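Local coordinates for LPXTG cell wall surface protein (Streptococcus gordonii, PDB 4IGB) that is a peptidoglycan-anchored surface protein that probably acts as an adhesin, represented here by its N-terminal N1 and N2 domains, at residues S331-R342 / E407-D418. Numbering follows the deposited sequence.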
loop_
_atom_site.group_PDB
_atom_site.type_symbol
_atom_site.label_atom_id
_atom_site.label_comp_id
_atom_site.label_asym_id
_atom_site.label_seq_id
_atom_site.Cartn_x
_atom_site.Cartn_y
_atom_site.Cartn_z
ATOM N N SER B 331 6.414 7.667 14.842
ATOM C CA SER B 331 6.746 7.336 16.214
ATOM C C SER B 331 8.249 7.111 16.366
ATOM O O SER B 331 8.795 7.209 17.461
ATOM C CB SER B 331 5.987 6.077 16.633
ATOM O OG SER B 331 4.591 6.300 16.505
ATOM N N SER B 332 8.915 6.788 15.269
ATOM C CA SER B 332 10.359 6.623 15.306
ATOM C C SER B 332 10.996 6.993 13.974
ATOM O O SER B 332 10.408 6.795 12.905
ATOM C CB SER B 332 10.717 5.177 15.653
ATOM O OG SER B 332 10.382 4.342 14.572
ATOM N N ILE B 333 12.206 7.535 14.048
ATOM C CA ILE B 333 13.024 7.724 12.871
ATOM C C ILE B 333 14.427 7.252 13.200
ATOM O O ILE B 333 14.996 7.649 14.213
ATOM C CB ILE B 333 13.083 9.195 12.442
ATOM C CG1 ILE B 333 11.692 9.694 12.012
ATOM C CG2 ILE B 333 14.090 9.377 11.311
ATOM C CD1 ILE B 333 11.657 11.235 11.724
ATOM N N GLU B 334 14.983 6.408 12.342
ATOM C CA GLU B 334 16.309 5.866 12.556
ATOM C C GLU B 334 17.033 5.784 11.228
ATOM O O GLU B 334 16.408 5.713 10.168
ATOM C CB GLU B 334 16.224 4.477 13.204
ATOM C CG GLU B 334 15.311 4.432 14.416
ATOM C CD GLU B 334 15.253 3.053 15.078
ATOM O OE1 GLU B 334 15.886 2.102 14.559
ATOM O OE2 GLU B 334 14.566 2.925 16.123
ATOM N N MET B 335 18.358 5.818 11.294
ATOM C CA MET B 335 19.192 5.637 10.128
ATOM C C MET B 335 20.154 4.523 10.483
ATOM O O MET B 335 20.802 4.567 11.533
ATOM C CB MET B 335 19.971 6.916 9.809
ATOM C CG MET B 335 19.087 8.131 9.565
ATOM S SD MET B 335 18.326 8.730 11.076
ATOM C CE MET B 335 17.835 10.388 10.536
ATOM N N VAL B 336 20.223 3.525 9.611
ATOM C CA VAL B 336 21.002 2.323 9.858
ATOM C C VAL B 336 22.155 2.282 8.880
ATOM O O VAL B 336 21.940 2.243 7.668
ATOM C CB VAL B 336 20.167 1.044 9.621
ATOM C CG1 VAL B 336 21.039 -0.194 9.778
ATOM C CG2 VAL B 336 18.985 0.974 10.571
ATOM N N GLN B 337 23.371 2.303 9.410
ATOM C CA GLN B 337 24.576 2.114 8.609
ATOM C C GLN B 337 25.120 0.712 8.847
ATOM O O GLN B 337 24.934 0.132 9.921
ATOM C CB GLN B 337 25.658 3.117 9.016
ATOM C CG GLN B 337 25.941 4.205 8.012
ATOM C CD GLN B 337 26.589 3.720 6.714
ATOM O OE1 GLN B 337 26.629 2.524 6.422
ATOM N NE2 GLN B 337 27.098 4.670 5.924
ATOM N N LYS B 338 25.801 0.161 7.855
ATOM C CA LYS B 338 26.559 -1.056 8.098
ATOM C C LYS B 338 27.835 -0.973 7.290
ATOM O O LYS B 338 27.807 -0.762 6.085
ATOM C CB LYS B 338 25.757 -2.311 7.738
ATOM C CG LYS B 338 26.494 -3.608 8.066
ATOM C CD LYS B 338 25.662 -4.840 7.713
ATOM C CE LYS B 338 26.438 -6.125 7.968
ATOM N NZ LYS B 338 25.868 -7.264 7.182
ATOM N N PHE B 339 28.961 -1.117 7.965
ATOM C CA PHE B 339 30.239 -0.860 7.318
ATOM C C PHE B 339 30.941 -2.117 6.867
ATOM O O PHE B 339 30.998 -3.103 7.598
ATOM C CB PHE B 339 31.144 -0.071 8.262
ATOM C CG PHE B 339 30.592 1.284 8.619
ATOM C CD1 PHE B 339 30.579 2.310 7.683
ATOM C CD2 PHE B 339 30.073 1.528 9.882
ATOM C CE1 PHE B 339 30.069 3.557 8.012
ATOM C CE2 PHE B 339 29.569 2.767 10.209
ATOM C CZ PHE B 339 29.570 3.783 9.269
ATOM N N ASP B 340 31.480 -2.070 5.655
ATOM C CA ASP B 340 32.333 -3.140 5.161
ATOM C C ASP B 340 33.325 -3.546 6.260
ATOM O O ASP B 340 33.862 -2.691 6.972
ATOM C CB ASP B 340 33.061 -2.668 3.898
ATOM C CG ASP B 340 33.845 -3.775 3.219
ATOM O OD1 ASP B 340 33.563 -4.074 2.039
ATOM O OD2 ASP B 340 34.762 -4.328 3.854
ATOM N N GLU B 341 33.553 -4.851 6.398
ATOM C CA GLU B 341 34.406 -5.396 7.462
ATOM C C GLU B 341 35.841 -4.879 7.431
ATOM O O GLU B 341 36.563 -4.973 8.429
ATOM C CB GLU B 341 34.396 -6.933 7.427
ATOM C CG GLU B 341 33.121 -7.503 8.034
ATOM C CD GLU B 341 32.896 -8.970 7.716
ATOM O OE1 GLU B 341 33.689 -9.544 6.933
ATOM O OE2 GLU B 341 31.916 -9.542 8.250
ATOM N N ARG B 342 36.250 -4.338 6.289
ATOM C CA ARG B 342 37.588 -3.772 6.147
ATOM C C ARG B 342 37.687 -2.366 6.742
ATOM O O ARG B 342 38.739 -1.720 6.655
ATOM C CB ARG B 342 38.005 -3.767 4.676
ATOM C CG ARG B 342 38.187 -5.169 4.118
ATOM C CD ARG B 342 38.290 -5.149 2.617
ATOM N NE ARG B 342 37.015 -4.853 1.974
ATOM C CZ ARG B 342 36.849 -4.857 0.661
ATOM N NH1 ARG B 342 37.882 -5.129 -0.121
ATOM N NH2 ARG B 342 35.664 -4.594 0.130
ATOM N N GLU B 407 36.461 -6.542 -3.749
ATOM C CA GLU B 407 37.429 -5.527 -4.154
ATOM C C GLU B 407 37.061 -4.211 -3.512
ATOM O O GLU B 407 37.473 -3.933 -2.386
ATOM C CB GLU B 407 37.483 -5.361 -5.674
ATOM C CG GLU B 407 38.643 -4.485 -6.179
ATOM C CD GLU B 407 38.451 -2.981 -5.911
ATOM O OE1 GLU B 407 37.995 -2.244 -6.817
ATOM O OE2 GLU B 407 38.772 -2.527 -4.796
ATOM N N LYS B 408 36.277 -3.414 -4.238
ATOM C CA LYS B 408 35.913 -2.062 -3.819
ATOM C C LYS B 408 35.121 -2.101 -2.522
ATOM O O LYS B 408 34.467 -3.093 -2.216
ATOM C CB LYS B 408 35.095 -1.372 -4.912
ATOM C CG LYS B 408 33.817 -2.115 -5.247
ATOM C CD LYS B 408 33.181 -1.630 -6.543
ATOM C CE LYS B 408 31.940 -2.473 -6.892
ATOM N NZ LYS B 408 30.672 -1.672 -6.947
ATOM N N ILE B 409 35.195 -1.031 -1.747
ATOM C CA ILE B 409 34.397 -0.969 -0.540
ATOM C C ILE B 409 33.109 -0.251 -0.877
ATOM O O ILE B 409 33.133 0.907 -1.295
ATOM C CB ILE B 409 35.119 -0.252 0.602
ATOM C CG1 ILE B 409 36.382 -1.017 0.992
ATOM C CG2 ILE B 409 34.191 -0.117 1.801
ATOM C CD1 ILE B 409 37.345 -0.202 1.829
ATOM N N ASP B 410 31.995 -0.962 -0.719
ATOM C CA ASP B 410 30.657 -0.427 -0.968
ATOM C C ASP B 410 30.011 0.042 0.325
ATOM O O ASP B 410 30.385 -0.396 1.419
ATOM C CB ASP B 410 29.763 -1.499 -1.610
ATOM C CG ASP B 410 30.187 -1.833 -3.025
ATOM O OD1 ASP B 410 30.726 -0.932 -3.705
ATOM O OD2 ASP B 410 29.991 -2.988 -3.457
ATOM N N ASN B 411 29.022 0.923 0.197
ATOM C CA ASN B 411 28.260 1.354 1.355
ATOM C C ASN B 411 26.857 1.835 0.960
ATOM O O ASN B 411 26.662 2.425 -0.108
ATOM C CB ASN B 411 29.029 2.434 2.112
ATOM C CG ASN B 411 28.337 2.858 3.389
ATOM O OD1 ASN B 411 27.741 3.929 3.449
ATOM N ND2 ASN B 411 28.399 2.009 4.416
ATOM N N THR B 412 25.888 1.548 1.820
ATOM C CA THR B 412 24.502 1.968 1.633
ATOM C C THR B 412 23.947 2.285 3.014
ATOM O O THR B 412 24.263 1.595 3.989
ATOM C CB THR B 412 23.658 0.856 0.947
ATOM O OG1 THR B 412 24.077 0.721 -0.415
ATOM C CG2 THR B 412 22.153 1.184 0.957
ATOM N N VAL B 413 23.147 3.340 3.126
ATOM C CA VAL B 413 22.540 3.625 4.408
ATOM C C VAL B 413 21.048 3.591 4.212
ATOM O O VAL B 413 20.574 3.816 3.103
ATOM C CB VAL B 413 23.037 4.957 5.032
ATOM C CG1 VAL B 413 22.463 6.184 4.286
ATOM C CG2 VAL B 413 22.677 5.002 6.482
ATOM N N THR B 414 20.311 3.276 5.274
ATOM C CA THR B 414 18.856 3.125 5.180
ATOM C C THR B 414 18.092 3.947 6.206
ATOM O O THR B 414 18.337 3.844 7.405
ATOM C CB THR B 414 18.441 1.646 5.331
ATOM O OG1 THR B 414 19.080 0.885 4.307
ATOM C CG2 THR B 414 16.928 1.484 5.196
ATOM N N LEU B 415 17.146 4.745 5.730
ATOM C CA LEU B 415 16.303 5.527 6.617
ATOM C C LEU B 415 15.088 4.708 6.977
ATOM O O LEU B 415 14.477 4.075 6.118
ATOM C CB LEU B 415 15.864 6.823 5.945
ATOM C CG LEU B 415 14.864 7.720 6.678
ATOM C CD1 LEU B 415 15.414 8.219 8.017
ATOM C CD2 LEU B 415 14.483 8.902 5.785
ATOM N N HIS B 416 14.770 4.703 8.262
ATOM C CA HIS B 416 13.524 4.139 8.731
ATOM C C HIS B 416 12.665 5.232 9.347
ATOM O O HIS B 416 13.160 6.083 10.084
ATOM C CB HIS B 416 13.789 3.041 9.750
ATOM C CG HIS B 416 14.596 1.912 9.204
ATOM N ND1 HIS B 416 14.022 0.764 8.706
ATOM C CD2 HIS B 416 15.932 1.766 9.043
ATOM C CE1 HIS B 416 14.970 -0.050 8.276
ATOM N NE2 HIS B 416 16.139 0.531 8.473
ATOM N N VAL B 417 11.381 5.191 9.022
ATOM C CA VAL B 417 10.370 6.083 9.566
ATOM C C VAL B 417 9.207 5.144 9.881
ATOM O O VAL B 417 8.672 4.527 8.977
ATOM C CB VAL B 417 9.925 7.124 8.507
ATOM C CG1 VAL B 417 8.753 7.957 9.018
ATOM C CG2 VAL B 417 11.102 8.024 8.107
ATOM N N ASP B 418 8.853 5.004 11.160
ATOM C CA ASP B 418 8.019 3.878 11.611
ATOM C C ASP B 418 8.520 2.578 10.965
ATOM O O ASP B 418 9.699 2.269 11.074
ATOM C CB ASP B 418 6.537 4.114 11.331
ATOM C CG ASP B 418 5.970 5.264 12.137
ATOM O OD1 ASP B 418 6.662 5.740 13.065
ATOM O OD2 ASP B 418 4.827 5.682 11.853
HETATM O O HOH W 1 3.486 6.778 14.176
HETATM O O HOH W 2 11.734 3.413 12.410
HETATM O O HOH W 3 26.251 -0.707 3.732
HETATM O O HOH W 4 31.693 -3.512 0.440
HETATM O O HOH W 5 31.168 0.284 3.961
#
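S331 N donates to D418 OD1 over 2.6 Å, meeting the lone pair on the side of OD2, which forms a salt bridge with R263. Beyond it strands 333-338 and 413-417 run antiparallel, 162° between these short axes, with E334–H416 and V336–T414 as hydrogen-bonded pairs; the bond from H416 N to E334 O is 2.7 Å and nearly straight. I333 CG2 lies 3.7 Å from L415 CD1, a methyl that M335 CG also approaches, on the face turned to strands 310-317 and 389-397. V336 CG2 meets H416 CD2 obliquely on the other face. This pairing belongs to the adhesin-like N2 domain, where strand 371-376 flanks 333-338 along its other edge. Past the V336–T414 pair, the Q337 amide closes a two-bond ring with N411: NE2 to OD1 and ND2 to OE1, both in the carbonyl planes, although the amides are twisted 32° apart. Water 5 bridges D340 N and D410 O. D340 CB packs 3.5 Å from I409 CG2; its carboxylate takes R342 NE and NH2 out of plane in a side-on salt bridge, and OD2 also accepts from R342 N, an Asx turn. NH1 reaches poorly ordered E407 O (2.6 Å) along a bent path (136°); I409 CG1 sits over one guanidinium face, displaced rimward.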